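Local coordinates for protein putative rRNA methylase (Clostridium thermocellum ATCC 27405, PDB 3EEY) that binds S-adenosylmethionine and is probably a methyltransferase, tentatively assigned to the methylation of ribosomal RNA, at residues T64-L67 against T68-L72; F147-K150 against E151-E155; H13-I16 against K17-V20; G159-Q162 against K163-I166. All coordinates share one frame; numbering follows the deposited sequence.

Interaction 1 (T64-L67 against T68-L72); sequences TKKL and TDLNL
Thr68 folds back over the preceding helical turn onto the carbonyl of Thr64. Its CB passes 3.4 Å from Thr64 O, and OG1, set beside its own backbone N (chi1 -47°), closes to 2.6 Å as a hydrogen-bond donor to that oxygen. Because Thr68 N also donates to Thr64 O, the oxygen has two donors, one from each face of its carbonyl plane. Thr64 turns its own hydroxyl to Ile60 O, one turn earlier.

On the next position round the helix Asp69 N bonds Lys65 O, while Lys65 NZ stays 4.3 Å from Asp69 OD2, too far for a salt bridge. Leu72 N reaches back to Leu67 O at 2.8 Å, and Asn71, with positive phi, is the C-prime residue of the Schellman motif that ends helix 57-69; the companion bond, Asn71 N to Thr68 O, is weak. Leu67 CD2 packs 3.9 Å from Leu72 CB, the two leucines meeting at about a right angle beside Ala41 and Thr37 of helix 35-44. The last turn is thus held mainly by bonds to carbonyl oxygens, the Thr68 hydroxyl adding to the backbone pattern, while the charges of Lys65 and Asp69 could at most attract without pairing.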
loop_
_atom_site.group_PDB
_atom_site.type_symbol
_atom_site.label_atom_id
_atom_site.label_comp_id
_atom_site.label_asym_id
_atom_site.label_seq_id
_atom_site.Cartn_x
_atom_site.Cartn_y
_atom_site.Cartn_z
ATOM N N THR A 64 -22.767 -21.156 -1.471
ATOM C CA THR A 64 -24.183 -21.230 -1.095
ATOM C C THR A 64 -24.322 -21.751 0.329
ATOM O O THR A 64 -25.093 -21.209 1.114
ATOM C CB THR A 64 -25.009 -22.135 -2.057
ATOM O OG1 THR A 64 -24.679 -21.835 -3.417
ATOM C CG2 THR A 64 -26.513 -21.929 -1.853
ATOM N N LYS A 65 -23.552 -22.790 0.646
ATOM C CA LYS A 65 -23.565 -23.412 1.965
ATOM C C LYS A 65 -23.077 -22.443 3.044
ATOM O O LYS A 65 -23.713 -22.299 4.083
ATOM C CB LYS A 65 -22.720 -24.685 1.961
ATOM C CG LYS A 65 -22.753 -25.466 3.268
ATOM C CD LYS A 65 -21.837 -26.673 3.203
ATOM C CE LYS A 65 -21.551 -27.233 4.585
ATOM N NZ LYS A 65 -22.770 -27.769 5.256
ATOM N N LYS A 66 -21.956 -21.783 2.766
ATOM C CA LYS A 66 -21.383 -20.737 3.618
ATOM C C LYS A 66 -22.363 -19.622 3.977
ATOM O O LYS A 66 -22.563 -19.328 5.153
ATOM C CB LYS A 66 -20.168 -20.123 2.927
ATOM C CG LYS A 66 -18.836 -20.549 3.493
ATOM C CD LYS A 66 -18.308 -19.481 4.435
ATOM C CE LYS A 66 -16.879 -19.721 4.915
ATOM N NZ LYS A 66 -16.124 -20.797 4.226
ATOM N N LEU A 67 -22.969 -19.021 2.955
ATOM C CA LEU A 67 -23.858 -17.886 3.131
ATOM C C LEU A 67 -25.169 -18.233 3.832
ATOM O O LEU A 67 -25.695 -17.412 4.576
ATOM C CB LEU A 67 -24.134 -17.229 1.782
ATOM C CG LEU A 67 -22.966 -16.526 1.089
ATOM C CD1 LEU A 67 -23.281 -16.371 -0.380
ATOM C CD2 LEU A 67 -22.664 -15.180 1.721
ATOM N N THR A 68 -25.680 -19.442 3.595
ATOM C CA THR A 68 -26.924 -19.915 4.222
ATOM C C THR A 68 -26.680 -20.179 5.713
ATOM O O THR A 68 -27.533 -19.878 6.561
ATOM C CB THR A 68 -27.483 -21.195 3.521
ATOM O OG1 THR A 68 -27.475 -21.014 2.098
ATOM C CG2 THR A 68 -28.913 -21.504 3.977
ATOM N N ASP A 69 -25.494 -20.718 6.004
ATOM C CA ASP A 69 -25.021 -20.972 7.366
ATOM C C ASP A 69 -24.896 -19.704 8.201
ATOM O O ASP A 69 -25.092 -19.747 9.410
ATOM C CB ASP A 69 -23.661 -21.683 7.352
ATOM C CG ASP A 69 -23.769 -23.179 7.070
ATOM O OD1 ASP A 69 -24.899 -23.694 6.913
ATOM O OD2 ASP A 69 -22.709 -23.844 6.997
ATOM N N LEU A 70 -24.576 -18.584 7.553
ATOM C CA LEU A 70 -24.352 -17.323 8.257
ATOM C C LEU A 70 -25.501 -16.342 8.168
ATOM O O LEU A 70 -25.354 -15.206 8.612
ATOM C CB LEU A 70 -23.090 -16.640 7.744
ATOM C CG LEU A 70 -21.811 -17.458 7.603
ATOM C CD1 LEU A 70 -20.753 -16.642 6.899
ATOM C CD2 LEU A 70 -21.301 -17.964 8.941
ATOM N N ASN A 71 -26.621 -16.774 7.593
ATOM C CA ASN A 71 -27.802 -15.936 7.451
ATOM C C ASN A 71 -27.541 -14.754 6.498
ATOM O O ASN A 71 -27.951 -13.621 6.765
ATOM C CB ASN A 71 -28.295 -15.478 8.836
ATOM C CG ASN A 71 -29.758 -15.148 8.856
ATOM O OD1 ASN A 71 -30.558 -15.760 8.151
ATOM N ND2 ASN A 71 -30.123 -14.169 9.673
ATOM N N LEU A 72 -26.855 -15.038 5.387
ATOM C CA LEU A 72 -26.425 -14.002 4.429
ATOM C C LEU A 72 -26.755 -14.259 2.951
ATOM O O LEU A 72 -26.385 -13.458 2.102
ATOM C CB LEU A 72 -24.917 -13.743 4.563
ATOM C CG LEU A 72 -24.352 -13.146 5.859
ATOM C CD1 LEU A 72 -22.839 -13.276 5.888
ATOM C CD2 LEU A 72 -24.765 -11.694 6.054
#

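Interaction 2 (F147-K150 against E151-E155); sequences FEEK and EKVLE
The carboxylate of Glu148 takes Lys152 NZ on the anti lone pair of OE2, the one turned away from OE1, in a salt bridge of 2.7 Å. Lys152 arrives as a chain extended beyond CG, its CE lying 3.8 Å from Glu148 CG, so methylenes as well as charges meet. The carboxylate of Glu151 is approached by Lys150, its neighbour in sequence: NZ stands 3.2 Å from OE2, a weak hydrogen bond within a second salt bridge. The two chains run side by side, and the bends in Lys150 at chi3 and chi4 bring its ammonium round to the acid. That ammonium has a second partner in the ring of Tyr141, a cation-pi contact. The third carboxylate, of Glu149, is held at both oxygens by hydroxyls, OE1 by Thr113 and OE2 by Thr118, and sits near the S-adenosylmethionine pocket.

All this is the first part of helix 148-157, where Glu148 and Lys152 form an exposed i to i+4 ion pair beside Pro115 of helix 115-128. Glu151 N bonds Phe147 O at 3.1 Å, and the following i to i+4 bonds continue through Leu154 N. Facing inward, Glu149 CG touches Val153 CG2 at 4.0 Å, and Val153 carries on to Thr118 and Leu122 of helix 115-128. Leu154 CD1 lies 3.8 Å from Lys150 CG and rests on Val183 of strand 181-187; Ile173 of the second subunit packs against it as well.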
loop_
_atom_site.group_PDB
_atom_site.type_symbol
_atom_site.label_atom_id
_atom_site.label_comp_id
_atom_site.label_asym_id
_atom_site.label_seq_id
_atom_site.Cartn_x
_atom_site.Cartn_y
_atom_site.Cartn_z
ATOM N N PHE A 147 3.543 -17.698 -13.486
ATOM C CA PHE A 147 3.833 -16.258 -13.437
ATOM C C PHE A 147 3.200 -15.426 -14.551
ATOM O O PHE A 147 3.251 -14.198 -14.510
ATOM C CB PHE A 147 5.343 -16.037 -13.479
ATOM C CG PHE A 147 6.092 -16.649 -12.329
ATOM C CD1 PHE A 147 6.253 -15.947 -11.139
ATOM C CD2 PHE A 147 6.664 -17.918 -12.442
ATOM C CE1 PHE A 147 6.952 -16.502 -10.073
ATOM C CE2 PHE A 147 7.372 -18.473 -11.386
ATOM C CZ PHE A 147 7.511 -17.759 -10.200
ATOM N N GLU A 148 2.612 -16.100 -15.532
ATOM C CA GLU A 148 2.127 -15.484 -16.763
ATOM C C GLU A 148 0.950 -14.529 -16.533
ATOM O O GLU A 148 0.864 -13.479 -17.170
ATOM C CB GLU A 148 1.749 -16.595 -17.757
ATOM C CG GLU A 148 1.261 -16.150 -19.139
ATOM C CD GLU A 148 0.285 -17.148 -19.771
ATOM O OE1 GLU A 148 -0.046 -18.179 -19.135
ATOM O OE2 GLU A 148 -0.163 -16.893 -20.910
ATOM N N GLU A 149 0.051 -14.911 -15.629
ATOM C CA GLU A 149 -1.105 -14.095 -15.277
ATOM C C GLU A 149 -0.711 -12.823 -14.552
ATOM O O GLU A 149 -1.199 -11.745 -14.899
ATOM C CB GLU A 149 -2.119 -14.883 -14.444
ATOM C CG GLU A 149 -3.335 -14.049 -14.072
ATOM C CD GLU A 149 -4.442 -14.852 -13.463
ATOM O OE1 GLU A 149 -4.170 -15.709 -12.594
ATOM O OE2 GLU A 149 -5.597 -14.600 -13.840
ATOM N N LYS A 150 0.176 -12.956 -13.564
ATOM C CA LYS A 150 0.731 -11.811 -12.843
ATOM C C LYS A 150 1.327 -10.788 -13.813
ATOM O O LYS A 150 0.962 -9.606 -13.773
ATOM C CB LYS A 150 1.796 -12.252 -11.823
ATOM C CG LYS A 150 2.397 -11.090 -11.023
ATOM C CD LYS A 150 3.738 -11.430 -10.379
ATOM C CE LYS A 150 4.917 -11.287 -11.329
ATOM N NZ LYS A 150 5.751 -10.083 -11.029
ATOM N N GLU A 151 2.205 -11.267 -14.699
ATOM C CA GLU A 151 2.920 -10.422 -15.654
ATOM C C GLU A 151 1.988 -9.694 -16.620
ATOM O O GLU A 151 2.118 -8.489 -16.805
ATOM C CB GLU A 151 3.958 -11.250 -16.422
ATOM C CG GLU A 151 5.136 -11.714 -15.577
ATOM C CD GLU A 151 6.150 -10.611 -15.339
ATOM O OE1 GLU A 151 6.952 -10.324 -16.258
ATOM O OE2 GLU A 151 6.144 -10.036 -14.229
ATOM N N LYS A 152 1.030 -10.415 -17.198
ATOM C CA LYS A 152 0.102 -9.813 -18.149
ATOM C C LYS A 152 -0.901 -8.850 -17.513
ATOM O O LYS A 152 -1.124 -7.767 -18.057
ATOM C CB LYS A 152 -0.609 -10.881 -18.990
ATOM C CG LYS A 152 0.314 -11.587 -19.960
ATOM C CD LYS A 152 -0.394 -12.661 -20.765
ATOM C CE LYS A 152 0.600 -13.405 -21.657
ATOM N NZ LYS A 152 -0.025 -14.569 -22.349
ATOM N N VAL A 153 -1.491 -9.237 -16.373
ATOM C CA VAL A 153 -2.435 -8.380 -15.651
ATOM C C VAL A 153 -1.796 -7.046 -15.252
ATOM O O VAL A 153 -2.387 -5.979 -15.457
ATOM C CB VAL A 153 -3.048 -9.094 -14.400
ATOM C CG1 VAL A 153 -3.772 -8.114 -13.503
ATOM C CG2 VAL A 153 -4.006 -10.197 -14.823
ATOM N N LEU A 154 -0.590 -7.118 -14.696
ATOM C CA LEU A 154 0.172 -5.932 -14.328
ATOM C C LEU A 154 0.563 -5.068 -15.531
ATOM O O LEU A 154 0.502 -3.841 -15.453
ATOM C CB LEU A 154 1.407 -6.304 -13.491
ATOM C CG LEU A 154 1.165 -6.761 -12.041
ATOM C CD1 LEU A 154 2.442 -7.280 -11.384
ATOM C CD2 LEU A 154 0.553 -5.663 -11.181
ATOM N N GLU A 155 0.929 -5.707 -16.638
ATOM C CA GLU A 155 1.243 -4.984 -17.877
ATOM C C GLU A 155 0.014 -4.271 -18.434
ATOM O O GLU A 155 0.121 -3.149 -18.926
ATOM C CB GLU A 155 1.847 -5.919 -18.933
ATOM C CG GLU A 155 2.586 -5.183 -20.039
ATOM C CD GLU A 155 2.853 -6.050 -21.257
ATOM O OE1 GLU A 155 2.626 -7.278 -21.191
ATOM O OE2 GLU A 155 3.292 -5.498 -22.289
#

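Interaction 3 (H13-I16 against K17-V20); sequences HDYI and KMFV
Ile16 O is shared by two backbone donors in the C-terminal part of helix 8-19. Val20 N comes in nearly along the C=O axis at 2.9 Å, while Phe19 N, at 3.1 Å, stands above the carbonyl plane, 62° out of it. One turn earlier Lys17 N bonds His13 O at 2.9 Å, and Met18 N makes a longer bond to Asp14 O. The polar ends of the first three side chains are taken up outside the helix: Asp14 OD2 forms a salt bridge with Lys6, Tyr15 OH bonds Gln168, and His13 NE2 bonds Asp36, a residue that binds S-adenosylmethionine. Lys17 runs alongside Asp14, but its CE gets only to 4.0 Å from Asp14 OD1 and the charges do not pair.

Further out, Met18 makes a Met-aromatic contact with Tyr15. Its CG stands beside the backbone N (chi1 -84°) and the chain runs straight on to SD (chi2 171°), which lies obliquely to the ring, 4.1 Å from Tyr15 CD2. Tyr15 O lies at the edge of the Phe19 ring, near its plane and 3.1 Å from Phe19 CD2. Met18 and Phe19 also pack on Leu3 of the second subunit. On the buried side Ile16 CG2 and Val20 CG2 lie 3.7 Å apart, branches pointing the same way, and Ile16 is wedged among Phe39, Leu40 and Leu43 of helix 35-44 and Ala96 and Met98 of strand 94-101. A helix packed on one face of a largely parallel sheet, beside the cofactor pocket, is characteristic of the Rossmann-like fold of S-adenosylmethionine-dependent methyltransferases.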
loop_
_atom_site.group_PDB
_atom_site.type_symbol
_atom_site.label_atom_id
_atom_site.label_comp_id
_atom_site.label_asym_id
_atom_site.label_seq_id
_atom_site.Cartn_x
_atom_site.Cartn_y
_atom_site.Cartn_z
ATOM N N HIS A 13 -9.237 -6.558 2.305
ATOM C CA HIS A 13 -10.395 -6.387 3.181
ATOM C C HIS A 13 -10.449 -5.007 3.840
ATOM O O HIS A 13 -11.521 -4.405 3.934
ATOM C CB HIS A 13 -10.393 -7.477 4.245
ATOM C CG HIS A 13 -10.799 -8.822 3.732
ATOM N ND1 HIS A 13 -11.773 -9.584 4.337
ATOM C CD2 HIS A 13 -10.363 -9.544 2.674
ATOM C CE1 HIS A 13 -11.917 -10.717 3.677
ATOM N NE2 HIS A 13 -11.076 -10.715 2.660
ATOM N N ASP A 14 -9.293 -4.513 4.292
ATOM C CA ASP A 14 -9.169 -3.173 4.873
ATOM C C ASP A 14 -9.534 -2.055 3.894
ATOM O O ASP A 14 -10.204 -1.095 4.278
ATOM C CB ASP A 14 -7.756 -2.937 5.423
ATOM C CG ASP A 14 -7.504 -3.654 6.746
ATOM O OD1 ASP A 14 -8.416 -4.321 7.277
ATOM O OD2 ASP A 14 -6.378 -3.537 7.269
ATOM N N TYR A 15 -9.084 -2.193 2.645
ATOM C CA TYR A 15 -9.431 -1.266 1.569
ATOM C C TYR A 15 -10.910 -1.307 1.207
ATOM O O TYR A 15 -11.494 -0.275 0.892
ATOM C CB TYR A 15 -8.584 -1.530 0.323
ATOM C CG TYR A 15 -7.249 -0.823 0.332
ATOM C CD1 TYR A 15 -6.074 -1.510 0.645
ATOM C CD2 TYR A 15 -7.156 0.535 0.026
ATOM C CE1 TYR A 15 -4.840 -0.861 0.663
ATOM C CE2 TYR A 15 -5.924 1.192 0.031
ATOM C CZ TYR A 15 -4.770 0.490 0.350
ATOM O OH TYR A 15 -3.547 1.128 0.367
ATOM N N ILE A 16 -11.504 -2.496 1.261
ATOM C CA ILE A 16 -12.922 -2.668 0.954
ATOM C C ILE A 16 -13.796 -2.043 2.054
ATOM O O ILE A 16 -14.763 -1.347 1.748
ATOM C CB ILE A 16 -13.293 -4.172 0.659
ATOM C CG1 ILE A 16 -12.669 -4.671 -0.656
ATOM C CG2 ILE A 16 -14.784 -4.380 0.619
ATOM C CD1 ILE A 16 -13.112 -3.962 -1.934
ATOM N N LYS A 17 -13.429 -2.271 3.317
ATOM C CA LYS A 17 -14.091 -1.649 4.476
ATOM C C LYS A 17 -14.109 -0.109 4.424
ATOM O O LYS A 17 -15.090 0.502 4.843
ATOM C CB LYS A 17 -13.431 -2.107 5.783
ATOM C CG LYS A 17 -14.011 -3.366 6.410
ATOM C CD LYS A 17 -12.959 -4.157 7.188
ATOM C CE LYS A 17 -12.153 -3.307 8.174
ATOM N NZ LYS A 17 -12.452 -3.624 9.598
ATOM N N MET A 18 -13.032 0.495 3.907
ATOM C CA MET A 18 -12.924 1.953 3.690
ATOM C C MET A 18 -13.978 2.504 2.738
ATOM O O MET A 18 -14.435 3.633 2.887
ATOM C CB MET A 18 -11.562 2.316 3.083
ATOM C CG MET A 18 -10.380 2.496 4.034
ATOM S SD MET A 18 -8.826 2.670 3.095
ATOM C CE MET A 18 -8.917 4.372 2.538
ATOM N N PHE A 19 -14.348 1.705 1.745
ATOM C CA PHE A 19 -15.132 2.194 0.617
ATOM C C PHE A 19 -16.584 1.736 0.637
ATOM O O PHE A 19 -17.468 2.454 0.183
ATOM C CB PHE A 19 -14.477 1.745 -0.689
ATOM C CG PHE A 19 -13.307 2.583 -1.105
ATOM C CD1 PHE A 19 -13.463 3.563 -2.075
ATOM C CD2 PHE A 19 -12.045 2.385 -0.556
ATOM C CE1 PHE A 19 -12.389 4.345 -2.480
ATOM C CE2 PHE A 19 -10.963 3.163 -0.951
ATOM C CZ PHE A 19 -11.138 4.148 -1.918
ATOM N N VAL A 20 -16.830 0.538 1.152
ATOM C CA VAL A 20 -18.160 -0.054 1.105
ATOM C C VAL A 20 -18.980 0.328 2.331
ATOM O O VAL A 20 -18.554 0.106 3.466
ATOM C CB VAL A 20 -18.084 -1.600 0.957
ATOM C CG1 VAL A 20 -19.461 -2.246 1.024
ATOM C CG2 VAL A 20 -17.416 -1.954 -0.337
#

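Interaction 4 (G159-Q162 against K163-I166); sequences GVDQ and KKFI
Val160 sets its CG1 methyl against Phe165, 3.5 Å from CD2 and 3.6 Å from CB, approaching the ring at a slant. Between the two, the chain makes a tight turn that leads from helix 148-157 into strand 165-172, and Asp161 opens it as an Asx turn: OD1 accepts Lys163 N at 3.2 Å. The donor comes from above the carboxylate plane, 67° out of it, although the N-H points straight at the oxygen. Having CG anti to the backbone N (chi1 -170°) swings the carboxylate forward over the turn. Its other oxygen, OD2, lies 3.5 Å from Lys164 CG and so meets that lysine's methylenes, not its ammonium.

The backbone oxygen of the same residue, Asp161 O, takes two donors: Lys164 N at 3.0 Å from above its carbonyl plane, and Phe165 N, which comes almost in line with the carbonyl. This pairs a beta turn with an i to i+4 closure, so the loop is pinned through one residue's side chain and carbonyl. Met126 of helix 115-128 packs against both Val160 and Phe165. The second subunit joins here too: its Asn174 ND2 bonds both Val160 O and Phe165 O, and its Ala176 N bonds Gln162 OE1. Gln162 CA makes a CA-H...O contact with Phe165 O, 3.4 Å away, the angle at the hydrogen being 154°.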
loop_
_atom_site.group_PDB
_atom_site.type_symbol
_atom_site.label_atom_id
_atom_site.label_comp_id
_atom_site.label_asym_id
_atom_site.label_seq_id
_atom_site.Cartn_x
_atom_site.Cartn_y
_atom_site.Cartn_z
ATOM N N GLY A 159 -1.164 0.419 -18.063
ATOM C CA GLY A 159 -1.679 1.225 -19.168
ATOM C C GLY A 159 -2.972 1.987 -18.917
ATOM O O GLY A 159 -3.396 2.776 -19.750
ATOM N N VAL A 160 -3.593 1.745 -17.768
ATOM C CA VAL A 160 -4.856 2.376 -17.390
ATOM C C VAL A 160 -4.685 3.893 -17.202
ATOM O O VAL A 160 -3.743 4.341 -16.543
ATOM C CB VAL A 160 -5.453 1.680 -16.125
ATOM C CG1 VAL A 160 -6.650 2.432 -15.570
ATOM C CG2 VAL A 160 -5.863 0.250 -16.449
ATOM N N ASP A 161 -5.585 4.669 -17.810
ATOM C CA ASP A 161 -5.548 6.140 -17.778
ATOM C C ASP A 161 -5.536 6.672 -16.351
ATOM O O ASP A 161 -6.503 6.485 -15.612
ATOM C CB ASP A 161 -6.740 6.717 -18.560
ATOM C CG ASP A 161 -6.644 8.234 -18.789
ATOM O OD1 ASP A 161 -5.635 8.870 -18.420
ATOM O OD2 ASP A 161 -7.600 8.796 -19.361
ATOM N N GLN A 162 -4.441 7.345 -15.990
ATOM C CA GLN A 162 -4.234 7.861 -14.634
ATOM C C GLN A 162 -5.165 9.006 -14.260
ATOM O O GLN A 162 -5.334 9.310 -13.080
ATOM C CB GLN A 162 -2.770 8.256 -14.404
ATOM C CG GLN A 162 -2.270 9.419 -15.250
ATOM C CD GLN A 162 -0.831 9.786 -14.942
ATOM O OE1 GLN A 162 0.073 9.496 -15.717
ATOM N NE2 GLN A 162 -0.613 10.423 -13.797
ATOM N N LYS A 163 -5.761 9.634 -15.271
ATOM C CA LYS A 163 -6.747 10.699 -15.081
ATOM C C LYS A 163 -8.115 10.135 -14.703
ATOM O O LYS A 163 -8.962 10.852 -14.170
ATOM C CB LYS A 163 -6.860 11.574 -16.336
ATOM C CG LYS A 163 -5.557 12.241 -16.746
ATOM C CD LYS A 163 -5.745 13.720 -17.042
ATOM C CE LYS A 163 -4.439 14.518 -16.975
ATOM N NZ LYS A 163 -3.177 13.711 -17.000
ATOM N N LYS A 164 -8.315 8.848 -14.984
ATOM C CA LYS A 164 -9.558 8.147 -14.675
ATOM C C LYS A 164 -9.426 7.187 -13.485
ATOM O O LYS A 164 -10.360 7.046 -12.706
ATOM C CB LYS A 164 -10.090 7.391 -15.904
ATOM C CG LYS A 164 -10.218 8.219 -17.182
ATOM C CD LYS A 164 -11.207 9.369 -17.044
ATOM C CE LYS A 164 -11.227 10.227 -18.297
ATOM N NZ LYS A 164 -11.142 11.671 -17.956
ATOM N N PHE A 165 -8.273 6.529 -13.350
ATOM C CA PHE A 165 -8.068 5.546 -12.275
ATOM C C PHE A 165 -6.728 5.701 -11.576
ATOM O O PHE A 165 -5.707 5.978 -12.210
ATOM C CB PHE A 165 -8.181 4.102 -12.797
ATOM C CG PHE A 165 -9.510 3.764 -13.431
ATOM C CD1 PHE A 165 -10.535 3.208 -12.673
ATOM C CD2 PHE A 165 -9.727 3.969 -14.793
ATOM C CE1 PHE A 165 -11.763 2.895 -13.256
ATOM C CE2 PHE A 165 -10.954 3.660 -15.385
ATOM C CZ PHE A 165 -11.967 3.123 -14.621
ATOM N N ILE A 166 -6.744 5.524 -10.260
ATOM C CA ILE A 166 -5.529 5.290 -9.471
ATOM C C ILE A 166 -5.269 3.786 -9.433
ATOM O O ILE A 166 -6.148 3.026 -9.079
ATOM C CB ILE A 166 -5.662 5.811 -8.014
ATOM C CG1 ILE A 166 -6.021 7.298 -7.992
ATOM C CG2 ILE A 166 -4.374 5.577 -7.228
ATOM C CD1 ILE A 166 -6.305 7.842 -6.601
#

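Overall arrangement
From the N terminus the order is interaction 3, interaction 1, interaction 2 and interaction 4. All are local and in series, so none nests in or crosses another. Interaction 3 lies in the C-terminal part of helix 8-19, before strand 25-28. Interaction 1 ends helix 57-69 within the beta-alpha-beta unit that runs from strand 49-53 to strand 76-79. Interaction 2 starts helix 148-157, and interaction 4 closes the short loop from that helix into strand 165-172, an edge strand of the sheet within this chain. Interactions 1 and 4, their centres about 37 Å apart, lie on opposite sides of the chain's centre, while interactions 2, 3 and 4 all have residues packed against the second subunit.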